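Local coordinates for GDSL-like protein (Collinsella aerofaciens ATCC 25986, PDB 7BXD), which probably hydrolyses acyl esters, as a member of the GDSL-like lipase/acylhydrolase family within the SGNH hydrolase clan, at residues S75-K80 with Y128-Y133; M150-T155 with L174-Y179; C32-S37 with V88-G93; G157-D162 with S166-H171; S201-F206 with L213-G218. All coordinates share one frame; numbering follows the deposited sequence.

Contact 1 of 5, residues S75-K80 with Y128-Y133; sequences SRIAIK and YGAVDY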
# COMPACT_ATOMS: atom_id res chain seq x y z
N SER A 75 1.04 7.87 6.37
CA SER A 75 1.87 8.27 5.24
C SER A 75 1.08 8.27 3.92
O SER A 75 0.40 7.29 3.58
CB SER A 75 3.06 7.30 5.15
OG SER A 75 3.94 7.65 4.08
N ARG A 76 1.21 9.37 3.19
CA ARG A 76 0.73 9.50 1.81
C ARG A 76 1.85 9.10 0.88
O ARG A 76 3.03 9.33 1.18
CB ARG A 76 0.35 10.96 1.49
CG ARG A 76 -0.84 11.55 2.25
CD ARG A 76 -0.49 11.82 3.69
NE ARG A 76 -1.45 12.67 4.41
CZ ARG A 76 -1.34 14.00 4.50
NH1 ARG A 76 -0.39 14.66 3.85
NH2 ARG A 76 -2.19 14.71 5.26
N ILE A 77 1.51 8.57 -0.29
CA ILE A 77 2.54 8.38 -1.31
C ILE A 77 3.19 9.72 -1.66
O ILE A 77 4.42 9.83 -1.71
CB ILE A 77 1.98 7.65 -2.54
CG1 ILE A 77 1.70 6.18 -2.15
CG2 ILE A 77 2.96 7.70 -3.73
CD1 ILE A 77 1.13 5.31 -3.28
N ALA A 78 2.36 10.75 -1.88
CA ALA A 78 2.84 12.04 -2.36
C ALA A 78 3.24 12.99 -1.23
O ALA A 78 2.70 12.93 -0.10
CB ALA A 78 1.78 12.74 -3.18
N ILE A 79 4.16 13.90 -1.56
CA ILE A 79 4.53 14.98 -0.65
C ILE A 79 3.36 15.94 -0.50
O ILE A 79 2.71 16.29 -1.49
CB ILE A 79 5.74 15.77 -1.19
CG1 ILE A 79 6.91 14.84 -1.48
CG2 ILE A 79 6.12 16.86 -0.19
CD1 ILE A 79 8.14 15.58 -2.04
N LYS A 80 3.14 16.42 0.72
CA LYS A 80 2.18 17.48 1.00
C LYS A 80 2.71 18.31 2.17
O LYS A 80 3.37 17.76 3.06
CB LYS A 80 0.78 16.91 1.29
CG LYS A 80 -0.35 17.92 1.13
CD LYS A 80 -1.73 17.31 1.32
CE LYS A 80 -2.80 18.35 1.00
NZ LYS A 80 -4.11 18.14 1.68
N TYR A 128 0.04 11.26 -9.54
CA TYR A 128 0.72 10.67 -10.70
C TYR A 128 2.23 10.86 -10.59
O TYR A 128 3.00 9.96 -10.93
CB TYR A 128 0.23 11.27 -12.03
CG TYR A 128 -1.02 10.66 -12.62
CD1 TYR A 128 -0.94 9.50 -13.40
CD2 TYR A 128 -2.27 11.27 -12.48
CE1 TYR A 128 -2.06 8.96 -14.02
CE2 TYR A 128 -3.40 10.72 -13.08
CZ TYR A 128 -3.29 9.57 -13.84
OH TYR A 128 -4.43 9.03 -14.40
N GLY A 129 2.66 12.07 -10.21
CA GLY A 129 4.08 12.35 -10.16
C GLY A 129 4.79 11.63 -9.04
O GLY A 129 5.95 11.24 -9.18
N ALA A 130 4.10 11.42 -7.90
CA ALA A 130 4.71 10.70 -6.80
C ALA A 130 4.89 9.22 -7.13
O ALA A 130 5.93 8.62 -6.78
CB ALA A 130 3.87 10.89 -5.54
N VAL A 131 3.88 8.59 -7.74
CA VAL A 131 4.02 7.19 -8.13
C VAL A 131 5.17 7.06 -9.13
O VAL A 131 5.99 6.14 -9.05
CB VAL A 131 2.70 6.60 -8.65
CG1 VAL A 131 2.91 5.14 -9.12
CG2 VAL A 131 1.62 6.64 -7.57
N ASP A 132 5.23 7.98 -10.10
CA ASP A 132 6.32 7.99 -11.07
C ASP A 132 7.67 8.10 -10.37
O ASP A 132 8.61 7.36 -10.69
CB ASP A 132 6.06 9.15 -12.05
CG ASP A 132 7.07 9.22 -13.17
OD1 ASP A 132 6.86 8.51 -14.17
OD2 ASP A 132 8.05 9.98 -13.03
N TYR A 133 7.79 9.03 -9.42
CA TYR A 133 9.04 9.16 -8.66
C TYR A 133 9.41 7.86 -7.98
O TYR A 133 10.59 7.46 -8.00
CB TYR A 133 8.92 10.28 -7.62
CG TYR A 133 10.17 10.45 -6.81
CD1 TYR A 133 10.37 9.72 -5.63
CD2 TYR A 133 11.17 11.36 -7.23
CE1 TYR A 133 11.51 9.87 -4.89
CE2 TYR A 133 12.33 11.51 -6.49
CZ TYR A 133 12.50 10.76 -5.33
OH TYR A 133 13.67 10.92 -4.60
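Ala130 turns its methyl toward Ala78. Its CB lies 3.5 Å from Ala78 CA and 3.7 Å from Ala78 CB, so the two methyls touch although the Ala78 one runs across the approach instead of along it. With no bulk on either residue, the alpha carbons can come close: Ala78 CA and Ala130 CA are 5.0 Å apart. Ile77 covers the next part of the helix surface. A chi1 of -71° for CG1 leaves the other branch, CG2, anti to the backbone N, and it is this methyl that does the touching, at 3.8 Å from Ala130 CB. The same CG2 reaches Val131 CG2 at 4.2 Å, a looser meeting of branch methyls, the Val131 side chain leaving the helix across the line to the loop.

Helix 127-141 belongs to the beta-alpha-beta crossover between the adjacent parallel strands 100-104 and 146-150, while residues 75-80 lie in the loop after strand 66-71, in the alpha/beta fold of SGNH hydrolases. No hydrogen bond joins the two segments, and all four touching residues are buried. Two backbone NH groups of the loop find their partner outside the contact: Asp109 accepts from Ile77 N through OD1 and from Ala78 N through OD2. Val88 of helix 87-90 also packs on Ala130.

Contact 2 of 5, residues M150-T155 with L174-Y179; sequences MTPCKT and LTQAAY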
# COMPACT_ATOMS: atom_id res chain seq x y z
N MET A 150 0.84 -2.79 -4.94
CA MET A 150 -0.47 -3.28 -4.53
C MET A 150 -1.40 -2.09 -4.40
O MET A 150 -1.08 -1.11 -3.71
CB MET A 150 -0.39 -4.06 -3.19
CG MET A 150 0.71 -5.11 -3.23
SD MET A 150 0.51 -6.48 -2.07
CE MET A 150 0.56 -5.58 -0.51
N THR A 151 -2.53 -2.13 -5.08
CA THR A 151 -3.46 -1.01 -5.02
C THR A 151 -4.06 -0.90 -3.61
O THR A 151 -4.20 -1.91 -2.91
CB THR A 151 -4.56 -1.18 -6.06
OG1 THR A 151 -5.15 -2.47 -5.85
CG2 THR A 151 -4.02 -1.08 -7.49
N PRO A 152 -4.40 0.32 -3.18
CA PRO A 152 -4.88 0.51 -1.81
C PRO A 152 -6.23 -0.14 -1.59
O PRO A 152 -7.14 -0.04 -2.43
CB PRO A 152 -4.99 2.04 -1.68
CG PRO A 152 -5.12 2.54 -3.13
CD PRO A 152 -4.23 1.59 -3.91
N CYS A 153 -6.37 -0.82 -0.43
CA CYS A 153 -7.64 -1.49 -0.14
C CYS A 153 -8.78 -0.49 0.01
O CYS A 153 -8.59 0.69 0.36
CB CYS A 153 -7.52 -2.32 1.14
SG CYS A 153 -6.49 -3.80 0.85
N LYS A 154 -10.00 -0.98 -0.18
CA LYS A 154 -11.19 -0.17 0.08
C LYS A 154 -11.36 0.10 1.58
O LYS A 154 -10.83 -0.60 2.45
CB LYS A 154 -12.42 -0.87 -0.48
CG LYS A 154 -12.42 -0.84 -2.01
CD LYS A 154 -13.76 -1.23 -2.61
CE LYS A 154 -13.87 -1.05 -4.13
NZ LYS A 154 -13.04 -2.07 -4.86
N THR A 155 -12.15 1.14 1.85
CA THR A 155 -12.53 1.53 3.19
C THR A 155 -13.99 1.95 3.16
O THR A 155 -14.48 2.55 2.19
CB THR A 155 -11.67 2.69 3.72
OG1 THR A 155 -12.14 3.09 5.01
CG2 THR A 155 -11.61 3.92 2.83
N LEU A 174 -12.97 13.76 -6.02
CA LEU A 174 -12.49 12.51 -6.60
C LEU A 174 -12.87 11.34 -5.70
O LEU A 174 -12.92 11.47 -4.48
CB LEU A 174 -10.96 12.51 -6.75
CG LEU A 174 -10.40 13.59 -7.69
CD1 LEU A 174 -8.90 13.64 -7.59
CD2 LEU A 174 -10.85 13.26 -9.13
N THR A 175 -13.11 10.18 -6.31
CA THR A 175 -13.25 8.96 -5.51
C THR A 175 -11.91 8.22 -5.47
O THR A 175 -10.94 8.55 -6.17
CB THR A 175 -14.31 7.99 -6.04
OG1 THR A 175 -13.80 7.43 -7.24
CG2 THR A 175 -15.68 8.68 -6.30
N GLN A 176 -11.85 7.18 -4.63
CA GLN A 176 -10.61 6.42 -4.54
C GLN A 176 -10.25 5.76 -5.86
O GLN A 176 -9.06 5.56 -6.15
CB GLN A 176 -10.76 5.39 -3.43
CG GLN A 176 -9.46 4.67 -3.10
CD GLN A 176 -9.57 3.80 -1.85
OE1 GLN A 176 -10.39 4.07 -0.98
NE2 GLN A 176 -8.73 2.78 -1.74
N ALA A 177 -11.25 5.40 -6.66
CA ALA A 177 -11.00 4.77 -7.95
C ALA A 177 -10.13 5.62 -8.85
O ALA A 177 -9.36 5.07 -9.65
CB ALA A 177 -12.31 4.43 -8.65
N ALA A 178 -10.23 6.97 -8.77
CA ALA A 178 -9.38 7.82 -9.61
C ALA A 178 -7.91 7.62 -9.25
O ALA A 178 -7.03 7.66 -10.12
CB ALA A 178 -9.78 9.29 -9.44
N TYR A 179 -7.61 7.50 -7.94
CA TYR A 179 -6.25 7.27 -7.49
C TYR A 179 -5.78 5.87 -7.92
O TYR A 179 -4.62 5.70 -8.36
CB TYR A 179 -6.13 7.47 -5.97
CG TYR A 179 -6.34 8.91 -5.55
CD1 TYR A 179 -7.63 9.45 -5.46
CD2 TYR A 179 -5.25 9.73 -5.30
CE1 TYR A 179 -7.82 10.78 -5.12
CE2 TYR A 179 -5.42 11.08 -4.96
CZ TYR A 179 -6.72 11.60 -4.88
OH TYR A 179 -6.94 12.91 -4.53
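Gln176 runs its side chain past the ring of Pro152 in the opposite direction, with NE2 3.8 Å from Pro152 CB and 3.9 Å from Pro152 CG. Its CG is anti to the backbone N (chi1 -171°) and the chain beyond is extended, which carries the amide from the first turn of helix 176-189 across to the loop after strand 146-150. There NE2 donates to Cys153 O over 3.0 Å, and the bond is nearly straight, with an N-H...O angle of 164°. The acceptor lies in the plane of the Gln176 amide, but the converse does not hold: NE2 sits 59° out of the Cys153 carbonyl plane, above the peptide and not on a lone pair.

The other end of the amide also has neighbours. The Thr155 side chain crosses that of Gln176 at about a right angle, with CG2 4.0 Å from Gln176 OE1, and OE1 takes a hydrogen bond from Ser166 OG. A bond on each side of the amide would fix its rotation and settle which end is nitrogen. With a leucine in place of Gln176, Cys153 O and the Ser166 hydroxyl would probably each lose a partner in a buried setting. Just before the helix, Thr175 is the N-cap, its OG1 accepting a weak bond from Ala177 N.

This is a helix-to-loop junction of the alpha/beta fold in which one neutral amide serves as donor and acceptor at once, so the loop is tied down without bringing a charge into the interior.

Contact 3 of 5, residues C32-S37 with V88-G93; sequences CCFGDS and VERLDG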
# COMPACT_ATOMS: atom_id res chain seq x y z
N CYS A 32 10.99 -6.30 0.90
CA CYS A 32 10.84 -5.03 1.60
C CYS A 32 9.43 -4.48 1.35
O CYS A 32 9.08 -4.16 0.21
CB CYS A 32 11.90 -4.06 1.10
SG CYS A 32 11.80 -2.45 1.88
N CYS A 33 8.61 -4.41 2.42
CA CYS A 33 7.21 -3.99 2.34
C CYS A 33 7.12 -2.52 2.76
O CYS A 33 7.24 -2.19 3.95
CB CYS A 33 6.35 -4.90 3.22
SG CYS A 33 6.47 -6.63 2.70
N PHE A 34 6.90 -1.64 1.78
CA PHE A 34 6.91 -0.20 1.96
C PHE A 34 5.44 0.24 1.92
O PHE A 34 4.76 0.04 0.90
CB PHE A 34 7.71 0.38 0.80
CG PHE A 34 8.03 1.85 0.87
CD1 PHE A 34 8.24 2.51 2.09
CD2 PHE A 34 8.21 2.57 -0.32
CE1 PHE A 34 8.61 3.85 2.11
CE2 PHE A 34 8.60 3.92 -0.30
CZ PHE A 34 8.81 4.56 0.92
N GLY A 35 4.93 0.78 3.03
CA GLY A 35 3.51 1.04 3.11
C GLY A 35 3.13 2.07 4.16
O GLY A 35 3.98 2.79 4.71
N ASP A 36 1.83 2.13 4.43
CA ASP A 36 1.23 3.10 5.37
C ASP A 36 0.77 2.34 6.62
O ASP A 36 1.40 1.35 7.01
CB ASP A 36 0.18 3.95 4.64
CG ASP A 36 -0.98 3.13 4.07
OD1 ASP A 36 -1.25 2.01 4.58
OD2 ASP A 36 -1.61 3.61 3.10
N SER A 37 -0.30 2.81 7.26
CA SER A 37 -0.84 2.11 8.43
C SER A 37 -1.17 0.66 8.13
O SER A 37 -1.13 -0.19 9.05
CB SER A 37 -2.14 2.76 8.92
OG SER A 37 -2.04 4.17 9.01
N VAL A 88 7.50 9.24 -0.86
CA VAL A 88 8.58 9.90 -1.59
C VAL A 88 9.69 10.33 -0.63
O VAL A 88 10.87 10.12 -0.91
CB VAL A 88 8.02 11.10 -2.38
CG1 VAL A 88 9.15 12.01 -2.90
CG2 VAL A 88 7.13 10.61 -3.54
N GLU A 89 9.31 10.96 0.50
CA GLU A 89 10.30 11.45 1.45
C GLU A 89 11.01 10.32 2.19
O GLU A 89 12.18 10.47 2.58
CB GLU A 89 9.65 12.42 2.42
CG GLU A 89 9.33 13.78 1.80
CD GLU A 89 8.23 14.54 2.53
OE1 GLU A 89 7.11 13.99 2.71
OE2 GLU A 89 8.46 15.73 2.89
N ARG A 90 10.31 9.20 2.45
CA ARG A 90 10.86 8.10 3.23
C ARG A 90 11.75 7.17 2.41
O ARG A 90 12.51 6.39 3.00
CB ARG A 90 9.74 7.25 3.86
CG ARG A 90 9.02 7.98 5.01
CD ARG A 90 8.22 6.95 5.82
NE ARG A 90 7.08 6.55 5.02
CZ ARG A 90 6.62 5.31 4.78
NH1 ARG A 90 7.21 4.19 5.22
NH2 ARG A 90 5.52 5.21 4.06
N LEU A 91 11.64 7.19 1.07
CA LEU A 91 12.24 6.11 0.28
C LEU A 91 13.75 5.97 0.53
O LEU A 91 14.28 4.85 0.65
CB LEU A 91 11.93 6.32 -1.20
CG LEU A 91 12.62 5.36 -2.17
CD1 LEU A 91 12.24 3.92 -1.90
CD2 LEU A 91 12.25 5.77 -3.59
N ASP A 92 14.48 7.09 0.55
CA ASP A 92 15.93 6.96 0.61
C ASP A 92 16.40 6.32 1.91
O ASP A 92 17.53 5.79 1.96
CB ASP A 92 16.62 8.33 0.48
CG ASP A 92 18.10 8.23 0.11
OD1 ASP A 92 18.40 7.69 -0.99
OD2 ASP A 92 18.96 8.72 0.87
N GLY A 93 15.56 6.35 2.95
CA GLY A 93 15.89 5.78 4.25
C GLY A 93 15.49 4.34 4.47
O GLY A 93 15.72 3.82 5.57
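Arg90 and Phe34 meet beside the Gly35-Asp36-Ser37 sequence, where strand 30-35 ends and helix 37-40 begins, consistent with the GDS motif that in SGNH hydrolases carries the nucleophilic serine. Phe34 also meets the residue after Arg90: its CZ is 3.8 Å from Leu91 CA, and its CE2 is 4.0 Å from Leu91 CD1. Further round the rim, at the root of the arginine, Arg90 CB lies in the plane of the Phe34 ring at its edge, 4.0 Å from Phe34 CE1. The chain then bends at chi3 (-73°), turning the guanidinium back along the ring. Phe34 CE1 consequently rests over one guanidinium face, toward its rim, with Arg90 NH1 at 3.4 Å and Arg90 CZ at 3.6 Å. The two planes are inclined by 57°, so this is no parallel stack. A cation-pi partner is provided by Phe87 instead.

The polar atoms of Arg90 are all engaged, NE with Asp85 O, NH1 with Phe70 O and NH2 with Ser75 OG as well as with the strand end. That last bond, from Arg90 NH2 to Gly35 O, spans 2.9 Å at an N-H...O angle of 141°, the donor standing above the carbonyl plane and the oxygen tilted from the guanidinium plane.

Contact 4 of 5, residues G157-D162 with S166-H171; sequences GKHEKD and SDELNH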
# COMPACT_ATOMS: atom_id res chain seq x y z
N GLY A 157 -14.90 4.16 5.31
CA GLY A 157 -14.79 5.50 5.83
C GLY A 157 -14.57 5.53 7.34
O GLY A 157 -14.87 4.58 8.08
N LYS A 158 -14.07 6.67 7.81
CA LYS A 158 -13.91 6.87 9.25
C LYS A 158 -14.12 8.38 9.43
O LYS A 158 -13.20 9.18 9.50
CB LYS A 158 -12.55 6.38 9.74
CG LYS A 158 -12.46 6.23 11.22
CD LYS A 158 -11.19 5.48 11.60
CE LYS A 158 -11.12 5.30 13.06
NZ LYS A 158 -9.86 4.66 13.40
N HIS A 159 -15.40 8.77 9.44
CA HIS A 159 -15.73 10.19 9.33
C HIS A 159 -15.31 10.99 10.55
O HIS A 159 -15.10 12.20 10.43
CB HIS A 159 -17.21 10.37 9.10
CG HIS A 159 -17.65 9.87 7.76
ND1 HIS A 159 -18.97 9.59 7.47
CD2 HIS A 159 -16.95 9.59 6.64
CE1 HIS A 159 -19.06 9.17 6.22
NE2 HIS A 159 -17.85 9.16 5.69
N GLU A 160 -15.17 10.35 11.71
CA GLU A 160 -14.69 11.09 12.87
C GLU A 160 -13.24 11.51 12.70
O GLU A 160 -12.77 12.40 13.43
CB GLU A 160 -14.88 10.28 14.16
CG GLU A 160 -13.92 9.12 14.29
CD GLU A 160 -14.49 7.82 13.74
OE1 GLU A 160 -15.29 7.86 12.77
OE2 GLU A 160 -14.14 6.74 14.28
N LYS A 161 -12.52 10.88 11.78
CA LYS A 161 -11.21 11.33 11.34
C LYS A 161 -11.27 12.00 9.98
O LYS A 161 -10.22 12.23 9.38
CB LYS A 161 -10.21 10.17 11.32
CG LYS A 161 -10.22 9.29 12.58
CD LYS A 161 -9.70 10.03 13.79
CE LYS A 161 -9.27 9.06 14.89
NZ LYS A 161 -8.44 9.73 15.92
N ASP A 162 -12.47 12.34 9.49
CA ASP A 162 -12.64 12.99 8.18
C ASP A 162 -12.07 12.14 7.04
O ASP A 162 -11.54 12.66 6.05
CB ASP A 162 -12.10 14.44 8.16
CG ASP A 162 -12.50 15.21 6.89
OD1 ASP A 162 -11.67 15.98 6.37
OD2 ASP A 162 -13.63 15.04 6.39
N SER A 166 -14.57 4.66 0.22
CA SER A 166 -13.94 4.60 -1.10
C SER A 166 -14.82 5.16 -2.18
O SER A 166 -14.30 5.68 -3.21
CB SER A 166 -13.64 3.13 -1.41
OG SER A 166 -12.63 2.64 -0.56
N ASP A 167 -16.14 5.00 -2.02
CA ASP A 167 -17.07 5.45 -3.04
C ASP A 167 -17.55 6.89 -2.86
O ASP A 167 -18.27 7.39 -3.74
CB ASP A 167 -18.25 4.47 -3.15
CG ASP A 167 -19.00 4.24 -1.82
OD1 ASP A 167 -18.55 4.62 -0.72
OD2 ASP A 167 -20.10 3.63 -1.88
N GLU A 168 -17.17 7.54 -1.76
CA GLU A 168 -17.48 8.94 -1.52
C GLU A 168 -16.46 9.85 -2.21
O GLU A 168 -15.37 9.41 -2.60
CB GLU A 168 -17.53 9.23 -0.02
CG GLU A 168 -18.66 8.52 0.68
CD GLU A 168 -18.72 8.88 2.13
OE1 GLU A 168 -17.72 8.74 2.85
OE2 GLU A 168 -19.82 9.33 2.54
N LEU A 169 -16.79 11.13 -2.33
CA LEU A 169 -15.86 12.09 -2.90
C LEU A 169 -15.00 12.69 -1.80
O LEU A 169 -15.52 13.07 -0.73
CB LEU A 169 -16.60 13.23 -3.58
CG LEU A 169 -17.51 12.81 -4.75
CD1 LEU A 169 -18.28 14.00 -5.29
CD2 LEU A 169 -16.75 12.09 -5.86
N ASN A 170 -13.71 12.80 -2.06
CA ASN A 170 -12.85 13.60 -1.20
C ASN A 170 -13.12 15.08 -1.43
O ASN A 170 -14.03 15.47 -2.18
CB ASN A 170 -11.38 13.17 -1.34
CG ASN A 170 -10.73 13.58 -2.66
OD1 ASN A 170 -11.31 14.30 -3.49
ND2 ASN A 170 -9.51 13.09 -2.88
N HIS A 171 -12.34 15.94 -0.78
CA HIS A 171 -12.58 17.38 -0.91
C HIS A 171 -12.17 17.92 -2.29
O HIS A 171 -12.49 19.07 -2.62
CB HIS A 171 -11.92 18.15 0.24
CG HIS A 171 -12.47 17.79 1.60
ND1 HIS A 171 -11.78 17.96 2.78
CD2 HIS A 171 -13.66 17.22 1.93
CE1 HIS A 171 -12.53 17.53 3.79
NE2 HIS A 171 -13.68 17.10 3.30
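A His-carboxylate hydrogen bond, His159 to Glu168, spans the surface loop that leads from strand 146-150 to helix 176-189. Both side chains reach in from opposite directions. Glu168 has an extended chain beyond CG (chi2 -177°), which projects its carboxylate toward the imidazole. His159 NE2 donates to Glu168 OE1 over 2.9 Å with an N-H...O angle of 160°. The oxygen lies at the ring edge, in the ring plane, and is approached on its syn lone pair, the side facing OE2. Ring and carboxylate are almost coplanar, 25° apart. The same OE1 also accepts from Ala165 N, so one oxygen holds both a side chain and the local backbone.

A second histidine and acid meet nearby with the roles exchanged between the segments. Asp162 OD1 comes to 3.1 Å from His171 CE1, an approach to which no hydrogen bond is assigned. His159 and Asp162 are spaced by a tight turn around the 3-10 segment, where Asp162 N bonds His159 O at 2.8 Å.

Replacing Glu168 with an alanine would probably leave His159 NE2 without its acceptor, and the imidazole free to turn into solvent. His159, Asp162 and His171 are exposed, and all four residues also touch crystal neighbours, so some of their placement may reflect the lattice. The chemistry suggests that Glu168 would probably favour a protonated, positively charged His159, a tendency that surrounding water probably moderates.

Contact 5 of 5, residues S201-F206 with L213-G218; sequences SGISPF and LYMPDG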
# COMPACT_ATOMS: atom_id res chain seq x y z
N SER A 201 -8.98 -7.94 -2.61
CA SER A 201 -8.37 -8.39 -1.35
C SER A 201 -9.12 -9.53 -0.68
O SER A 201 -8.53 -10.25 0.15
CB SER A 201 -8.27 -7.26 -0.36
OG SER A 201 -9.58 -6.91 0.05
N GLY A 202 -10.43 -9.64 -0.94
CA GLY A 202 -11.26 -10.64 -0.30
C GLY A 202 -11.70 -10.27 1.09
O GLY A 202 -12.23 -11.13 1.82
N ILE A 203 -11.54 -9.02 1.50
CA ILE A 203 -12.04 -8.54 2.79
C ILE A 203 -12.77 -7.24 2.52
O ILE A 203 -12.15 -6.29 2.04
CB ILE A 203 -10.91 -8.29 3.80
CG1 ILE A 203 -9.99 -9.51 3.90
CG2 ILE A 203 -11.53 -7.91 5.15
CD1 ILE A 203 -8.82 -9.33 4.89
N SER A 204 -14.09 -7.20 2.79
CA SER A 204 -14.85 -5.99 2.44
C SER A 204 -15.29 -5.23 3.67
O SER A 204 -16.07 -5.76 4.47
CB SER A 204 -16.09 -6.30 1.62
OG SER A 204 -16.75 -5.08 1.32
N PRO A 205 -14.92 -3.96 3.81
CA PRO A 205 -15.46 -3.17 4.93
C PRO A 205 -16.93 -2.86 4.75
O PRO A 205 -17.54 -2.36 5.71
CB PRO A 205 -14.58 -1.92 4.91
CG PRO A 205 -14.21 -1.78 3.41
CD PRO A 205 -14.01 -3.18 2.93
N PHE A 206 -17.51 -3.11 3.58
CA PHE A 206 -18.94 -2.88 3.39
C PHE A 206 -19.79 -4.04 3.87
O PHE A 206 -21.02 -3.97 3.77
CB PHE A 206 -19.23 -2.57 1.92
CG PHE A 206 -18.53 -1.32 1.45
CD1 PHE A 206 -18.92 -0.06 1.93
CD2 PHE A 206 -17.47 -1.38 0.58
CE1 PHE A 206 -18.28 1.10 1.52
CE2 PHE A 206 -16.82 -0.18 0.16
CZ PHE A 206 -17.24 1.04 0.64
N LEU A 213 -15.06 -9.10 12.16
CA LEU A 213 -13.95 -10.04 12.28
C LEU A 213 -12.61 -9.45 11.85
O LEU A 213 -11.58 -9.82 12.43
CB LEU A 213 -14.19 -11.29 11.44
CG LEU A 213 -15.39 -12.14 11.87
CD1 LEU A 213 -15.55 -13.34 10.92
CD2 LEU A 213 -15.34 -12.58 13.38
N TYR A 214 -12.60 -8.65 10.79
CA TYR A 214 -11.37 -8.36 10.06
C TYR A 214 -11.01 -6.88 9.98
O TYR A 214 -9.82 -6.58 9.81
CB TYR A 214 -11.50 -8.89 8.63
CG TYR A 214 -11.71 -10.39 8.54
CD1 TYR A 214 -10.88 -11.30 9.23
CD2 TYR A 214 -12.74 -10.92 7.75
CE1 TYR A 214 -11.05 -12.67 9.11
CE2 TYR A 214 -12.94 -12.28 7.62
CZ TYR A 214 -12.09 -13.15 8.30
OH TYR A 214 -12.29 -14.51 8.11
N MET A 215 -11.98 -5.95 10.02
CA MET A 215 -11.73 -4.52 9.76
C MET A 215 -12.55 -3.69 10.74
O MET A 215 -13.55 -3.06 10.36
CB MET A 215 -12.08 -4.12 8.32
CG MET A 215 -11.26 -4.84 7.28
SD MET A 215 -11.59 -4.29 5.60
CE MET A 215 -10.87 -2.65 5.63
N PRO A 216 -12.13 -3.63 12.01
CA PRO A 216 -13.04 -3.12 13.06
C PRO A 216 -13.47 -1.69 12.85
O PRO A 216 -14.58 -1.34 13.26
CB PRO A 216 -12.21 -3.27 14.35
CG PRO A 216 -11.22 -4.36 14.05
CD PRO A 216 -10.93 -4.28 12.58
N ASP A 217 -12.62 -0.82 12.29
CA ASP A 217 -12.99 0.57 12.03
C ASP A 217 -13.29 0.81 10.55
O ASP A 217 -13.41 1.97 10.15
CB ASP A 217 -11.90 1.54 12.51
CG ASP A 217 -10.64 1.42 11.72
OD1 ASP A 217 -10.50 0.47 10.90
OD2 ASP A 217 -9.75 2.27 11.91
N GLY A 218 -13.43 -0.25 9.74
CA GLY A 218 -13.73 -0.08 8.33
C GLY A 218 -12.57 0.40 7.48
O GLY A 218 -12.80 0.76 6.31
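Ile203 CG2 comes to the Tyr214 ring aslant, 4.2 Å from Tyr214 CD2, while one face of that ring is covered by Leu213 CB, 3.8 Å above the plane and over its centre. The His210 ring meets it in an edge-to-face arrangement, and the hydroxyl is hydrogen-bonded to Arg228 NH1. Ile203 crosses Tyr214 at about a right angle and touches it chiefly at the root, where Ile203 CG2 is 3.6 Å from Tyr214 CB. That methyl stands anti to the backbone N, with CG1 at a chi1 of -52°, and it is wedged between two residues: Met215 SD lies just as near, 3.6 Å from Ile203 CG2.

The other ring, Pro205, lies side by side with Met215, the two pointing the same way. Its CD is 3.8 Å from Met215 SD. A bend at chi3 (70°) then brings Met215 CE alongside the proline, 3.8 Å from Pro205 CB.

The two segments flank the short helix 208-213, so this packing draws together the loops that enter and leave it. In the second loop a type I turn from Met215 to Gly218, closed by Gly218 N to Met215 O at 2.9 Å, holds the first half of the Asp217-Gly218-Leu219-His220 sequence. It fits the DxxH motif that supplies the acid and histidine of the triad in SGNH hydrolases, and Asp217 OD2 is indeed hydrogen-bonded to His220 ND1. Within residues 201-206, Ser201 and Ser204 each form an ST turn, their OG atoms accepting from Ile203 N and Phe206 N. At the end of the type I turn, Pro205 CB rests 3.5 Å from Gly218 O.

Contacts 1 and 3 alternate along the chain, centres about 11 Å apart; they touch where Ser75 OG meets Arg90 NH2 and Ile77 O meets Val88 N, so loop 75-80 and helix 87-90 join helix 127-141 of contact 1 to strand 30-35 of contact 3. Contact 2 follows, and contact 4 falls between its segments, Ser166 OG of contact 4 meeting Gln176 OE1 and Thr155 N of contact 2. Contact 5 comes last, its centre about 24 Å from that of contact 3. Thr155-Gly218 ties it to contact 2, Lys158-Asp217 to contact 4. The GDS end and the DxxH start thus lie in separate groups of contacts, carried by one parallel-sheet fold.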